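Local coordinates for protein complement factor H (Mus musculus, PDB 2YBY) that regulates complement activation in innate immunity, probably protecting host surfaces from complement attack, and is represented here by its sixth and seventh sushi domains, at residues F7-Y12 with S20-F25; R14-E19 with K32-C37. The protein carries 1 engineered substitution. All coordinates share one frame; numbering follows the deposited sequence.

Contact 1 of 2, residues F7-Y12 with S20-F25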
loop_
_atom_site.group_PDB
_atom_site.type_symbol
_atom_site.label_atom_id
_atom_site.label_comp_id
_atom_site.label_asym_id
_atom_site.label_seq_id
_atom_site.Cartn_x
_atom_site.Cartn_y
_atom_site.Cartn_z
ATOM N N PHE A 7 7.322 -9.702 -18.726
ATOM C CA PHE A 7 7.077 -10.317 -17.420
ATOM C C PHE A 7 7.338 -9.267 -16.319
ATOM O O PHE A 7 8.439 -8.688 -16.297
ATOM C CB PHE A 7 7.964 -11.570 -17.236
ATOM C CG PHE A 7 7.823 -12.214 -15.876
ATOM C CD1 PHE A 7 6.579 -12.611 -15.401
ATOM C CD2 PHE A 7 8.928 -12.369 -15.046
ATOM C CE1 PHE A 7 6.445 -13.139 -14.119
ATOM C CE2 PHE A 7 8.785 -12.894 -13.772
ATOM C CZ PHE A 7 7.554 -13.274 -13.326
ATOM N N PRO A 8 6.324 -8.909 -15.501
ATOM C CA PRO A 8 6.525 -7.842 -14.513
ATOM C C PRO A 8 7.234 -8.291 -13.256
ATOM O O PRO A 8 6.753 -9.202 -12.559
ATOM C CB PRO A 8 5.100 -7.382 -14.208
ATOM C CG PRO A 8 4.268 -8.557 -14.396
ATOM C CD PRO A 8 4.937 -9.416 -15.455
ATOM N N GLN A 9 8.383 -7.654 -12.963
ATOM C CA GLN A 9 9.152 -7.920 -11.736
ATOM C C GLN A 9 9.342 -6.608 -10.993
ATOM O O GLN A 9 9.832 -5.659 -11.578
ATOM C CB GLN A 9 10.479 -8.547 -12.058
ATOM C CG GLN A 9 10.279 -9.834 -12.831
ATOM C CD GLN A 9 11.552 -10.610 -12.995
ATOM O OE1 GLN A 9 11.954 -11.357 -12.109
ATOM N NE2 GLN A 9 12.207 -10.436 -14.128
ATOM N N PHE A 10 8.880 -6.523 -9.730
ATOM C CA PHE A 10 8.888 -5.267 -8.978
ATOM C C PHE A 10 9.212 -5.532 -7.509
ATOM O O PHE A 10 9.227 -6.691 -7.118
ATOM C CB PHE A 10 7.517 -4.580 -9.109
ATOM C CG PHE A 10 6.308 -5.464 -8.890
ATOM C CD1 PHE A 10 5.772 -6.218 -9.937
ATOM C CD2 PHE A 10 5.763 -5.618 -7.633
ATOM C CE1 PHE A 10 4.645 -7.016 -9.733
ATOM C CE2 PHE A 10 4.671 -6.460 -7.421
ATOM C CZ PHE A 10 4.124 -7.162 -8.472
ATOM N N LYS A 11 9.532 -4.494 -6.723
ATOM C CA LYS A 11 9.879 -4.694 -5.322
ATOM C C LYS A 11 8.684 -4.914 -4.440
ATOM O O LYS A 11 7.590 -4.403 -4.696
ATOM C CB LYS A 11 10.673 -3.500 -4.749
ATOM C CG LYS A 11 12.049 -3.320 -5.361
ATOM C CD LYS A 11 12.948 -2.437 -4.485
ATOM C CE LYS A 11 13.780 -3.220 -3.504
ATOM N NZ LYS A 11 14.672 -2.321 -2.727
ATOM N N TYR A 12 8.913 -5.639 -3.365
ATOM C CA TYR A 12 7.991 -5.878 -2.298
ATOM C C TYR A 12 6.691 -6.595 -2.645
ATOM O O TYR A 12 5.706 -6.477 -1.921
ATOM C CB TYR A 12 7.691 -4.572 -1.571
ATOM C CG TYR A 12 8.921 -3.756 -1.256
ATOM C CD1 TYR A 12 9.961 -4.287 -0.502
ATOM C CD2 TYR A 12 9.040 -2.446 -1.695
ATOM C CE1 TYR A 12 11.075 -3.518 -0.165
ATOM C CE2 TYR A 12 10.151 -1.670 -1.374
ATOM C CZ TYR A 12 11.185 -2.224 -0.639
ATOM O OH TYR A 12 12.294 -1.473 -0.304
ATOM N N SER A 20 3.180 -20.594 -13.595
ATOM C CA SER A 20 2.262 -20.936 -14.688
ATOM C C SER A 20 2.235 -19.768 -15.731
ATOM O O SER A 20 2.036 -20.005 -16.934
ATOM C CB SER A 20 0.857 -21.177 -14.139
ATOM O OG SER A 20 -0.153 -20.927 -15.101
ATOM N N LEU A 21 2.499 -18.504 -15.265
ATOM C CA LEU A 21 2.419 -17.311 -16.111
ATOM C C LEU A 21 3.680 -16.754 -16.781
ATOM O O LEU A 21 3.545 -16.252 -17.894
ATOM C CB LEU A 21 1.763 -16.184 -15.307
ATOM C CG LEU A 21 0.301 -16.369 -14.983
ATOM C CD1 LEU A 21 -0.160 -15.276 -14.019
ATOM C CD2 LEU A 21 -0.570 -16.362 -16.266
ATOM N N ARG A 22 4.843 -16.780 -16.142
ATOM C CA ARG A 22 6.098 -16.189 -16.665
ATOM C C ARG A 22 6.328 -16.461 -18.163
ATOM O O ARG A 22 6.488 -15.521 -18.942
ATOM C CB ARG A 22 7.288 -16.610 -15.816
ATOM C CG ARG A 22 8.603 -15.996 -16.210
ATOM C CD ARG A 22 9.612 -16.346 -15.156
ATOM N NE ARG A 22 10.832 -15.563 -15.315
ATOM C CZ ARG A 22 11.541 -15.006 -14.332
ATOM N NH1 ARG A 22 11.162 -15.136 -13.062
ATOM N NH2 ARG A 22 12.636 -14.312 -14.610
ATOM N N PRO A 23 6.186 -17.724 -18.608
ATOM C CA PRO A 23 6.351 -18.015 -20.052
ATOM C C PRO A 23 5.319 -17.402 -21.013
ATOM O O PRO A 23 5.539 -17.416 -22.236
ATOM C CB PRO A 23 6.249 -19.538 -20.088
ATOM C CG PRO A 23 6.679 -19.973 -18.711
ATOM C CD PRO A 23 6.050 -18.968 -17.824
ATOM N N ASN A 24 4.168 -16.954 -20.496
ATOM C CA ASN A 24 3.085 -16.352 -21.287
ATOM C C ASN A 24 3.478 -14.957 -21.810
ATOM O O ASN A 24 2.890 -14.472 -22.773
ATOM C CB ASN A 24 1.828 -16.219 -20.405
ATOM C CG ASN A 24 0.519 -16.292 -21.141
ATOM O OD1 ASN A 24 0.213 -15.456 -21.999
ATOM N ND2 ASN A 24 -0.305 -17.274 -20.786
ATOM N N PHE A 25 4.465 -14.324 -21.167
ATOM C CA PHE A 25 4.911 -12.965 -21.455
ATOM C C PHE A 25 5.852 -12.914 -22.660
ATOM O O PHE A 25 6.595 -13.867 -22.892
ATOM C CB PHE A 25 5.553 -12.341 -20.192
ATOM C CG PHE A 25 4.505 -12.102 -19.131
ATOM C CD1 PHE A 25 3.740 -10.955 -19.145
ATOM C CD2 PHE A 25 4.192 -13.081 -18.207
ATOM C CE1 PHE A 25 2.728 -10.764 -18.212
ATOM C CE2 PHE A 25 3.168 -12.885 -17.282
ATOM C CZ PHE A 25 2.397 -11.752 -17.338
#

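Contact 2 of 2, residues R14-E19 with K32-C37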
loop_
_atom_site.group_PDB
_atom_site.type_symbol
_atom_site.label_atom_id
_atom_site.label_comp_id
_atom_site.label_asym_id
_atom_site.label_seq_id
_atom_site.Cartn_x
_atom_site.Cartn_y
_atom_site.Cartn_z
ATOM N N ARG A 14 4.742 -9.647 -5.746
ATOM C CA ARG A 14 4.796 -10.455 -6.967
ATOM C C ARG A 14 3.441 -10.844 -7.478
ATOM O O ARG A 14 2.491 -10.921 -6.730
ATOM C CB ARG A 14 5.583 -11.761 -6.704
ATOM C CG ARG A 14 4.993 -12.488 -5.502
ATOM C CD ARG A 14 6.007 -13.131 -4.606
ATOM N NE ARG A 14 6.617 -12.202 -3.645
ATOM C CZ ARG A 14 7.784 -11.563 -3.788
ATOM N NH1 ARG A 14 8.507 -11.709 -4.897
ATOM N NH2 ARG A 14 8.230 -10.762 -2.827
ATOM N N LEU A 15 3.368 -11.171 -8.752
ATOM C CA LEU A 15 2.168 -11.775 -9.301
ATOM C C LEU A 15 1.890 -13.105 -8.600
ATOM O O LEU A 15 2.820 -13.857 -8.226
ATOM C CB LEU A 15 2.371 -12.136 -10.793
ATOM C CG LEU A 15 2.576 -11.020 -11.804
ATOM C CD1 LEU A 15 2.298 -11.506 -13.226
ATOM C CD2 LEU A 15 1.767 -9.836 -11.503
ATOM N N TYR A 16 0.601 -13.443 -8.498
ATOM C CA TYR A 16 0.206 -14.780 -8.118
ATOM C C TYR A 16 0.507 -15.660 -9.349
ATOM O O TYR A 16 0.529 -15.176 -10.482
ATOM C CB TYR A 16 -1.286 -14.884 -7.826
ATOM C CG TYR A 16 -1.721 -14.317 -6.492
ATOM C CD1 TYR A 16 -1.776 -15.118 -5.355
ATOM C CD2 TYR A 16 -2.165 -13.006 -6.381
ATOM C CE1 TYR A 16 -2.186 -14.601 -4.129
ATOM C CE2 TYR A 16 -2.630 -12.498 -5.175
ATOM C CZ TYR A 16 -2.682 -13.310 -4.060
ATOM O OH TYR A 16 -3.135 -12.768 -2.871
ATOM N N TYR A 17 0.769 -16.947 -9.126
ATOM C CA TYR A 17 0.989 -17.894 -10.242
ATOM C C TYR A 17 2.121 -17.511 -11.166
ATOM O O TYR A 17 2.049 -17.738 -12.375
ATOM C CB TYR A 17 -0.291 -18.034 -11.065
ATOM C CG TYR A 17 -1.434 -18.433 -10.184
ATOM C CD1 TYR A 17 -1.370 -19.586 -9.419
ATOM C CD2 TYR A 17 -2.582 -17.661 -10.107
ATOM C CE1 TYR A 17 -2.408 -19.945 -8.569
ATOM C CE2 TYR A 17 -3.642 -18.026 -9.285
ATOM C CZ TYR A 17 -3.548 -19.166 -8.510
ATOM O OH TYR A 17 -4.573 -19.540 -7.681
ATOM N N GLU A 18 3.155 -16.950 -10.600
ATOM C CA GLU A 18 4.327 -16.496 -11.342
ATOM C C GLU A 18 4.855 -17.608 -12.309
ATOM O O GLU A 18 5.156 -17.325 -13.475
ATOM C CB GLU A 18 5.408 -16.077 -10.333
ATOM C CG GLU A 18 5.966 -14.699 -10.573
ATOM C CD GLU A 18 7.118 -14.277 -9.674
ATOM O OE1 GLU A 18 7.494 -15.063 -8.773
ATOM O OE2 GLU A 18 7.608 -13.132 -9.832
ATOM N N GLU A 19 4.857 -18.916 -11.857
ATOM C CA GLU A 19 5.437 -20.022 -12.690
ATOM C C GLU A 19 4.496 -20.524 -13.819
ATOM O O GLU A 19 5.011 -20.869 -14.868
ATOM C CB GLU A 19 6.007 -21.177 -11.853
ATOM C CG GLU A 19 6.356 -21.250 -10.379
ATOM C CD GLU A 19 5.652 -20.513 -9.248
ATOM O OE1 GLU A 19 4.419 -20.423 -9.234
ATOM O OE2 GLU A 19 6.333 -19.994 -8.355
ATOM N N LYS A 32 -4.623 -8.174 -17.475
ATOM C CA LYS A 32 -4.352 -7.821 -16.082
ATOM C C LYS A 32 -4.056 -9.062 -15.311
ATOM O O LYS A 32 -4.496 -10.150 -15.687
ATOM C CB LYS A 32 -5.499 -7.029 -15.465
ATOM C CG LYS A 32 -6.795 -7.810 -15.341
ATOM C CD LYS A 32 -7.926 -6.927 -14.815
ATOM C CE LYS A 32 -9.172 -7.690 -14.455
ATOM N NZ LYS A 32 -9.821 -8.387 -15.612
ATOM N N TYR A 33 -3.276 -8.920 -14.222
ATOM C CA TYR A 33 -2.852 -10.074 -13.443
ATOM C C TYR A 33 -2.921 -9.760 -11.976
ATOM O O TYR A 33 -2.467 -8.704 -11.587
ATOM C CB TYR A 33 -1.408 -10.458 -13.822
ATOM C CG TYR A 33 -1.311 -10.891 -15.265
ATOM C CD1 TYR A 33 -1.668 -12.176 -15.640
ATOM C CD2 TYR A 33 -1.106 -9.962 -16.276
ATOM C CE1 TYR A 33 -1.698 -12.562 -16.978
ATOM C CE2 TYR A 33 -1.165 -10.329 -17.621
ATOM C CZ TYR A 33 -1.450 -11.637 -17.962
ATOM O OH TYR A 33 -1.583 -12.043 -19.265
ATOM N N SER A 34 -3.469 -10.682 -11.147
ATOM C CA SER A 34 -3.545 -10.438 -9.727
ATOM C C SER A 34 -2.159 -10.508 -9.114
ATOM O O SER A 34 -1.317 -11.302 -9.557
ATOM C CB SER A 34 -4.482 -11.464 -9.082
ATOM O OG SER A 34 -4.031 -12.782 -9.313
ATOM N N TYR A 35 -1.909 -9.695 -8.080
ATOM C CA TYR A 35 -0.638 -9.699 -7.375
ATOM C C TYR A 35 -0.861 -9.413 -5.916
ATOM O O TYR A 35 -1.910 -8.899 -5.520
ATOM C CB TYR A 35 0.377 -8.704 -7.985
ATOM C CG TYR A 35 0.097 -7.246 -7.690
ATOM C CD1 TYR A 35 -0.732 -6.503 -8.506
ATOM C CD2 TYR A 35 0.704 -6.601 -6.613
ATOM C CE1 TYR A 35 -0.964 -5.148 -8.267
ATOM C CE2 TYR A 35 0.443 -5.263 -6.334
ATOM C CZ TYR A 35 -0.367 -4.527 -7.187
ATOM O OH TYR A 35 -0.613 -3.188 -6.984
ATOM N N LYS A 36 0.136 -9.718 -5.127
ATOM C CA LYS A 36 0.101 -9.480 -3.688
ATOM C C LYS A 36 1.420 -8.841 -3.289
ATOM O O LYS A 36 2.378 -8.824 -4.077
ATOM C CB LYS A 36 -0.137 -10.799 -2.926
ATOM C CG LYS A 36 0.959 -11.818 -3.153
ATOM C CD LYS A 36 0.756 -13.115 -2.369
ATOM C CE LYS A 36 1.856 -14.113 -2.668
ATOM N NZ LYS A 36 1.837 -15.265 -1.726
ATOM N N CYS A 37 1.452 -8.287 -2.103
ATOM C CA CYS A 37 2.633 -7.628 -1.584
ATOM C C CYS A 37 3.159 -8.349 -0.359
ATOM O O CYS A 37 2.417 -8.974 0.382
ATOM C CB CYS A 37 2.340 -6.166 -1.275
ATOM S SG CYS A 37 1.735 -5.229 -2.694
HETATM O O HOH W 1 -1.313 -13.351 -11.389
#

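Contact 1 of 2, residues F7-Y12 with S20-F25
Phe7 and Phe25 bring the two backbones closest, their CA atoms 5.3 Å apart. Residues 7-12 run extended, without regular secondary structure, while 20-25 run from a short helix that begins earlier into a 3-10 segment at 22-24, in which Asn24 N binds Leu21 O and Phe25 N binds Arg22 O. From Phe7 the extended segment heads away from the turn, so the contact gathers at its first three residues and rests on side-chain packing.

The Phe7 ring is held between Arg22, over one face, and Phe25, at its edge. Arg22 CG stands 3.7 Å from the ring centroid, almost on the ring normal, a CH-pi contact. With CG anti to the backbone N (chi1 -176°) and the chain extended to NE, the aliphatic part passes across the ring and carries the guanidinium past its rim. There Arg22 NH1 comes to 3.3 Å from Phe7 CE2, the guanidinium and ring planes 35° apart. The Gln9 amide lies beyond, its NE2 3.9 Å from Arg22 NH2.

The Phe25 ring meets Phe7 obliquely, the planes at 58°, with Phe25 CD2 3.7 Å from Phe7 CD1. Phe25 CB lies 3.5 Å from Phe7 N, and Pro8 CD sits over one face of the Phe25 ring, offset toward the rim, 4.0 Å from its centroid in a second CH-pi contact.

This is surface packing at one end of the first of the two sushi repeats present, joining segment 7-12 to the turn after helix 18-21. Inward, Pro8 and Phe25 both touch Leu15 of strand 13-15; Pro8 continues to Leu52 of strand 50-55 and to Trp59, and Phe25 meets the ring of Tyr33 on strand 32-37.

Contact 2 of 2, residues R14-E19 with K32-C37
Arg14 and Leu15 pair antiparallel with Lys36 and Tyr35, Arg14 and Lys36 as the hydrogen-bonded pair (Arg14 N to Lys36 O at 3.0 Å and Lys36 N to Arg14 O at 3.1 Å). Leu15 and Tyr35 form the non-hydrogen-bonded one, with CA atoms 4.0 Å apart. Past the strand end, Tyr16 N still donates to Ser34 O, at 3.1 Å and 165°. That carbonyl oxygen also accepts from a water that donates to Tyr16 O as well, bridging the two segments where they begin to part.

Tyr16 turns its ring across Lys36, whose CG lies over one face, offset toward the rim, in a CH-pi contact 4.3 Å from the centroid. Lys36 CG lies between the backbone N and the carbonyl carbon (chi1 61°) and the chain runs extended from there, which lays it across the Tyr16 ring, with Lys36 CD near Tyr16 CE1. At the near end of the ring, Ser34 OG approaches Tyr16 CD2 to 3.5 Å. Leu15 sends its two methyls to different neighbours: Leu15 CD1 reaches Tyr33 CB (3.9 Å), CD2 reaches Tyr35 CB. Arg14 and Lys36 share a face of the sheet, and Arg14 NH2 forms a salt bridge with Asp38.

Strand 32-37 is central in the three-stranded antiparallel sheet of this sushi repeat, between 13-15 and 50-55. Tyr35 OH bonds Pro64 O, its ring meets Phe10 edge-to-face, and Cys37 is disulfide-bonded to Cys65.

How the contacts relate
The segments alternate along the chain, 7-12, 14-19, 20-25 and 32-37, so the two contacts interleave. Their centres are about 7 Å apart, within one sushi repeat. Both use helix 18-21: contact 2 includes its residues 18-19 and contact 1 residues 20-21, and Leu21 CD1 packs 3.6 Å from Tyr16 O. Phe7 CZ lies 3.5 Å from Glu18 CG, and Pro8 CG meets Leu15 CD1 at 3.7 Å, bringing segment 7-12 of contact 1 against the edge strand of contact 2. The small domain thus combines strand pairing with aromatic and proline packing, alongside the Cys5-Cys54 and Cys37-Cys65 disulfides characteristic of sushi repeats.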